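Local coordinates for citrate lyase subunit beta-like protein (Mycobacterium tuberculosis H37Rv, PDB 6CHU), which is a magnesium-dependent lyase of the HpcH/HpaI aldolase family, an essential bifunctional enzyme in itaconate dissimilation and leucine catabolism, at residues 94-99 and 108-113; 114-119 and 136-141. One frame throughout, in Å; residues are numbered along the deposited sequence.

Contact 1: residues 94-99 and 108-113. With EDO (1,2-ethanediol), chain G.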
# COMPACT_ATOMS: atom_id res chain seq x y z
N THR A 94 -20.60 -3.93 -25.71
CA THR A 94 -21.20 -3.38 -24.50
C THR A 94 -20.19 -2.95 -23.46
O THR A 94 -20.57 -2.22 -22.53
CB THR A 94 -22.12 -4.42 -23.84
OG1 THR A 94 -21.31 -5.53 -23.42
CG2 THR A 94 -23.18 -4.92 -24.80
N THR A 95 -18.94 -3.39 -23.57
CA THR A 95 -17.96 -3.24 -22.50
C THR A 95 -16.74 -2.51 -23.04
O THR A 95 -16.19 -2.91 -24.07
CB THR A 95 -17.59 -4.61 -21.92
OG1 THR A 95 -18.77 -5.26 -21.45
CG2 THR A 95 -16.58 -4.47 -20.77
N VAL A 96 -16.35 -1.43 -22.36
CA VAL A 96 -15.19 -0.65 -22.76
C VAL A 96 -14.14 -0.71 -21.66
O VAL A 96 -14.44 -0.88 -20.47
CB VAL A 96 -15.54 0.81 -23.09
CG1 VAL A 96 -16.48 0.88 -24.30
CG2 VAL A 96 -16.17 1.51 -21.87
N MET A 97 -12.89 -0.54 -22.07
CA MET A 97 -11.76 -0.40 -21.16
C MET A 97 -11.32 1.06 -21.19
O MET A 97 -11.05 1.60 -22.27
CB MET A 97 -10.60 -1.32 -21.55
CG MET A 97 -9.38 -1.17 -20.66
SD MET A 97 -8.05 -2.31 -21.11
CE MET A 97 -8.72 -3.87 -20.55
N LEU A 98 -11.28 1.69 -20.02
CA LEU A 98 -10.97 3.11 -19.90
C LEU A 98 -9.52 3.28 -19.45
O LEU A 98 -9.21 2.98 -18.28
CB LEU A 98 -11.91 3.78 -18.90
CG LEU A 98 -11.58 5.24 -18.59
CD1 LEU A 98 -11.83 6.13 -19.77
CD2 LEU A 98 -12.37 5.72 -17.35
N PRO A 99 -8.62 3.76 -20.29
CA PRO A 99 -7.23 3.95 -19.86
C PRO A 99 -7.10 5.23 -19.06
O PRO A 99 -7.95 6.13 -19.13
CB PRO A 99 -6.47 4.05 -21.19
CG PRO A 99 -7.45 4.76 -22.09
CD PRO A 99 -8.83 4.23 -21.67
N ILE A 108 -18.45 6.89 -14.64
CA ILE A 108 -19.89 7.14 -14.73
C ILE A 108 -20.25 7.79 -16.06
O ILE A 108 -21.33 7.52 -16.62
CB ILE A 108 -20.33 7.99 -13.52
CG1 ILE A 108 -20.27 7.14 -12.25
CG2 ILE A 108 -21.73 8.59 -13.72
CD1 ILE A 108 -20.33 7.95 -10.97
N GLU A 109 -19.37 8.63 -16.62
CA GLU A 109 -19.76 9.26 -17.88
C GLU A 109 -19.79 8.29 -19.05
O GLU A 109 -20.21 8.68 -20.14
CB GLU A 109 -18.85 10.46 -18.19
CG GLU A 109 -17.39 10.14 -18.42
CD GLU A 109 -16.57 11.40 -18.68
OE1 GLU A 109 -15.33 11.29 -18.84
OE2 GLU A 109 -17.17 12.49 -18.70
N LEU A 110 -19.38 7.04 -18.84
CA LEU A 110 -19.48 5.99 -19.84
C LEU A 110 -20.74 5.13 -19.69
O LEU A 110 -20.98 4.29 -20.56
CB LEU A 110 -18.24 5.09 -19.78
CG LEU A 110 -16.91 5.83 -20.00
CD1 LEU A 110 -15.68 4.91 -19.78
CD2 LEU A 110 -16.89 6.47 -21.39
N ALA A 111 -21.52 5.30 -18.62
CA ALA A 111 -22.81 4.65 -18.53
C ALA A 111 -23.62 4.96 -19.79
O ALA A 111 -23.53 6.07 -20.32
CB ALA A 111 -23.58 5.12 -17.29
N PRO A 112 -24.42 4.01 -20.30
CA PRO A 112 -24.79 2.71 -19.71
C PRO A 112 -23.85 1.56 -20.09
O PRO A 112 -24.24 0.40 -19.95
CB PRO A 112 -26.18 2.46 -20.30
CG PRO A 112 -26.09 3.08 -21.67
CD PRO A 112 -25.14 4.26 -21.57
N ARG A 113 -22.64 1.86 -20.54
CA ARG A 113 -21.68 0.81 -20.88
C ARG A 113 -21.10 0.18 -19.61
O ARG A 113 -21.05 0.80 -18.55
CB ARG A 113 -20.55 1.37 -21.75
CG ARG A 113 -21.05 1.99 -23.05
CD ARG A 113 -19.99 2.91 -23.68
NE ARG A 113 -20.58 3.75 -24.73
CZ ARG A 113 -21.08 4.96 -24.51
NH1 ARG A 113 -21.04 5.50 -23.29
NH2 ARG A 113 -21.59 5.66 -25.51
C1 EDO G . -23.06 0.82 -28.38
O1 EDO G . -22.90 -0.58 -28.68
C2 EDO G . -21.86 1.29 -27.58
O2 EDO G . -22.13 2.58 -27.03
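Thr94 and Arg113 mark the point where the two backbones draw together, with Thr94 CA and Arg113 CA 5.6 Å apart and Thr94 O lying 3.6 Å from Arg113 CA. No hydrogen bond joins the segments. Residues 95-98 continue as a beta strand, whereas 108-113 leaves helix 104-108 through a type I turn from Ile108 to Ala111 and then passes the cis peptide before Pro112.

Side chains bridge the gap between these two paths. Leu110 reaches the strand with one methyl: its CD1 meets Val96 CG2 at 4.0 Å, and the same CD1 lies 4.0 Å from Leu98 CD1, both pairs meeting at a slant. With CG anti to the backbone N (chi1 174°) and chi2 near 69°, Leu98 borders that carbon with CB and CD1, CD2 lying slightly farther off. The other branch of Val96, CG1, touches Arg113 CD at 4.1 Å. Beyond this apolar part, the guanidinium doubles back on its own segment. Arg113 NH1 donates to Leu110 O over 3.0 Å from above the carbonyl plane, in a rather bent bond (144°), and the same oxygen also accepts from Arg113 N. Arg113 NE hydrogen-bonds O2 of a 1,2-ethanediol molecule, probably from the crystallisation liquor, at 3.0 Å, and this diol is also hydrogen-bonded to the carbonyls of Thr91 and Tyr93.

The contact illustrates the return leg of a TIM-barrel beta-alpha-beta unit. The loop packs on the outer face of strand 95-98, helix 79-89 adds Gln81, Leu85 and Leu88 to the same layer, and Val115 of strand 114-119 touches both Val96 and Leu110.

Contact 2: residues 114-119 and 136-141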
# COMPACT_ATOMS: atom_id res chain seq x y z
N ASP A 114 -20.68 -1.09 -19.73
CA ASP A 114 -19.85 -1.71 -18.71
C ASP A 114 -18.41 -1.26 -18.90
O ASP A 114 -17.94 -1.10 -20.04
CB ASP A 114 -19.93 -3.24 -18.79
CG ASP A 114 -21.24 -3.80 -18.24
OD1 ASP A 114 -22.06 -3.04 -17.67
OD2 ASP A 114 -21.46 -5.02 -18.38
N VAL A 115 -17.69 -1.03 -17.80
CA VAL A 115 -16.37 -0.40 -17.85
C VAL A 115 -15.34 -1.25 -17.12
O VAL A 115 -15.55 -1.63 -15.96
CB VAL A 115 -16.40 1.02 -17.25
CG1 VAL A 115 -15.01 1.66 -17.32
CG2 VAL A 115 -17.43 1.87 -17.99
N ILE A 116 -14.23 -1.53 -17.80
CA ILE A 116 -13.02 -2.01 -17.15
C ILE A 116 -12.10 -0.81 -17.00
O ILE A 116 -11.62 -0.26 -18.00
CB ILE A 116 -12.36 -3.14 -17.95
CG1 ILE A 116 -13.36 -4.29 -18.08
CG2 ILE A 116 -11.06 -3.62 -17.27
CD1 ILE A 116 -12.93 -5.42 -18.99
N ALA A 117 -11.85 -0.39 -15.76
CA ALA A 117 -11.03 0.78 -15.50
C ALA A 117 -9.57 0.34 -15.44
O ALA A 117 -9.20 -0.54 -14.65
CB ALA A 117 -11.44 1.45 -14.19
N LEU A 118 -8.74 0.95 -16.29
CA LEU A 118 -7.31 0.66 -16.35
C LEU A 118 -6.62 1.80 -15.60
O LEU A 118 -6.51 2.92 -16.09
CB LEU A 118 -6.84 0.54 -17.79
CG LEU A 118 -5.34 0.58 -18.07
CD1 LEU A 118 -4.60 -0.49 -17.26
CD2 LEU A 118 -5.08 0.38 -19.58
N VAL A 119 -6.18 1.50 -14.38
CA VAL A 119 -5.48 2.45 -13.53
C VAL A 119 -3.99 2.39 -13.86
O VAL A 119 -3.36 1.34 -13.74
CB VAL A 119 -5.73 2.15 -12.04
CG1 VAL A 119 -4.82 3.00 -11.15
CG2 VAL A 119 -7.21 2.42 -11.69
N PRO A 136 -20.88 1.58 -13.13
CA PRO A 136 -20.55 0.89 -14.39
C PRO A 136 -19.38 -0.08 -14.30
O PRO A 136 -19.21 -0.88 -15.23
CB PRO A 136 -20.22 2.04 -15.36
CG PRO A 136 -20.92 3.23 -14.76
CD PRO A 136 -20.69 3.04 -13.29
N THR A 137 -18.57 -0.03 -13.25
CA THR A 137 -17.32 -0.79 -13.24
C THR A 137 -17.61 -2.29 -13.14
O THR A 137 -18.38 -2.73 -12.28
CB THR A 137 -16.43 -0.35 -12.08
OG1 THR A 137 -16.11 1.04 -12.22
CG2 THR A 137 -15.13 -1.18 -12.03
N VAL A 138 -17.01 -3.06 -14.04
CA VAL A 138 -17.04 -4.52 -13.94
C VAL A 138 -15.66 -5.12 -13.75
O VAL A 138 -15.56 -6.32 -13.44
CB VAL A 138 -17.74 -5.16 -15.16
CG1 VAL A 138 -19.19 -4.69 -15.26
CG2 VAL A 138 -16.97 -4.88 -16.46
N GLY A 139 -14.59 -4.34 -13.89
CA GLY A 139 -13.25 -4.84 -13.69
C GLY A 139 -12.27 -3.72 -13.46
O GLY A 139 -12.51 -2.57 -13.84
N MET A 140 -11.15 -4.06 -12.82
CA MET A 140 -10.03 -3.15 -12.62
C MET A 140 -8.78 -3.79 -13.21
O MET A 140 -8.51 -4.98 -12.96
CB MET A 140 -9.77 -2.85 -11.14
CG MET A 140 -10.97 -2.30 -10.36
SD MET A 140 -11.26 -0.57 -10.78
CE MET A 140 -9.85 0.21 -9.99
N MET A 141 -8.03 -3.01 -13.97
CA MET A 141 -6.73 -3.39 -14.49
C MET A 141 -5.72 -2.35 -14.02
O MET A 141 -6.08 -1.23 -13.66
CB MET A 141 -6.75 -3.48 -16.03
CG MET A 141 -5.51 -4.07 -16.66
SD MET A 141 -5.72 -4.04 -18.46
CE MET A 141 -4.03 -4.39 -18.95
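Leu118 lies alongside Met141, both side chains pointing the same way, with Leu118 CD1 3.7 Å from Met141 CG. The methionine is extended beyond CG, and its sulfur also stays beside that methyl. On the other face of the sheet Met140 is bent at chi2 and chi3 (-75° and -71°), a fold that carries its sulfur over Ala117, with Met140 SD 4.0 Å from Ala117 CB, and its methyl on to Val119, with Met140 CE 3.8 Å from Val119 CG2. At the start of the strands Val138 CG1 presses on the carboxylate carbon of Asp114 at 3.7 Å, the side chains crossing near a right angle, while Asp114 OD2 is held by His8 N.

Between these two layers runs a parallel ladder. Val138 N donates to Val115 O at 2.8 Å, and Met141 N to Ala117 O, also at 2.8 Å, in a nearly straight bond (174°). The register slips by one residue between Val115, which faces Thr137, and Ile116, which faces Gly139: a beta bulge. Opposite Ile116 the glycine brings only backbone, and Ile116 CG2 rests 3.9 Å from Gly139 O.

Leu118 adjoins substrate-binding Arg72 and Glu120, near the magnesium. These adjacent TIM-barrel strands are flanked by strand 95-98 on the far side of 114-119. Helix 128-133 covers Ala117 and Met140 with Ile131, and helix 104-108 sets Val107 against Val115, Pro136 and Thr137.

How the contacts relate
The two contacts follow one another along the chain and belong to successive beta-alpha-beta steps of the TIM barrel: contact 1 ends at Arg113, and contact 2 opens at the next residue. Their centres are 8 Å apart. Strands 95-98, 114-119 and 137-142 are consecutive in the closed parallel sheet, and backbone hydrogen bonds probably join Val96 O to Ile116 N and Leu98 N to Ile116 O. Contact 1 packs a connecting loop on the outer, helix-facing side of the barrel sheet, whereas contact 2 zips two staves together. Both strands of contact 2 lead into the active site, where Glu120 and Asp146, which follow them, ligate magnesium.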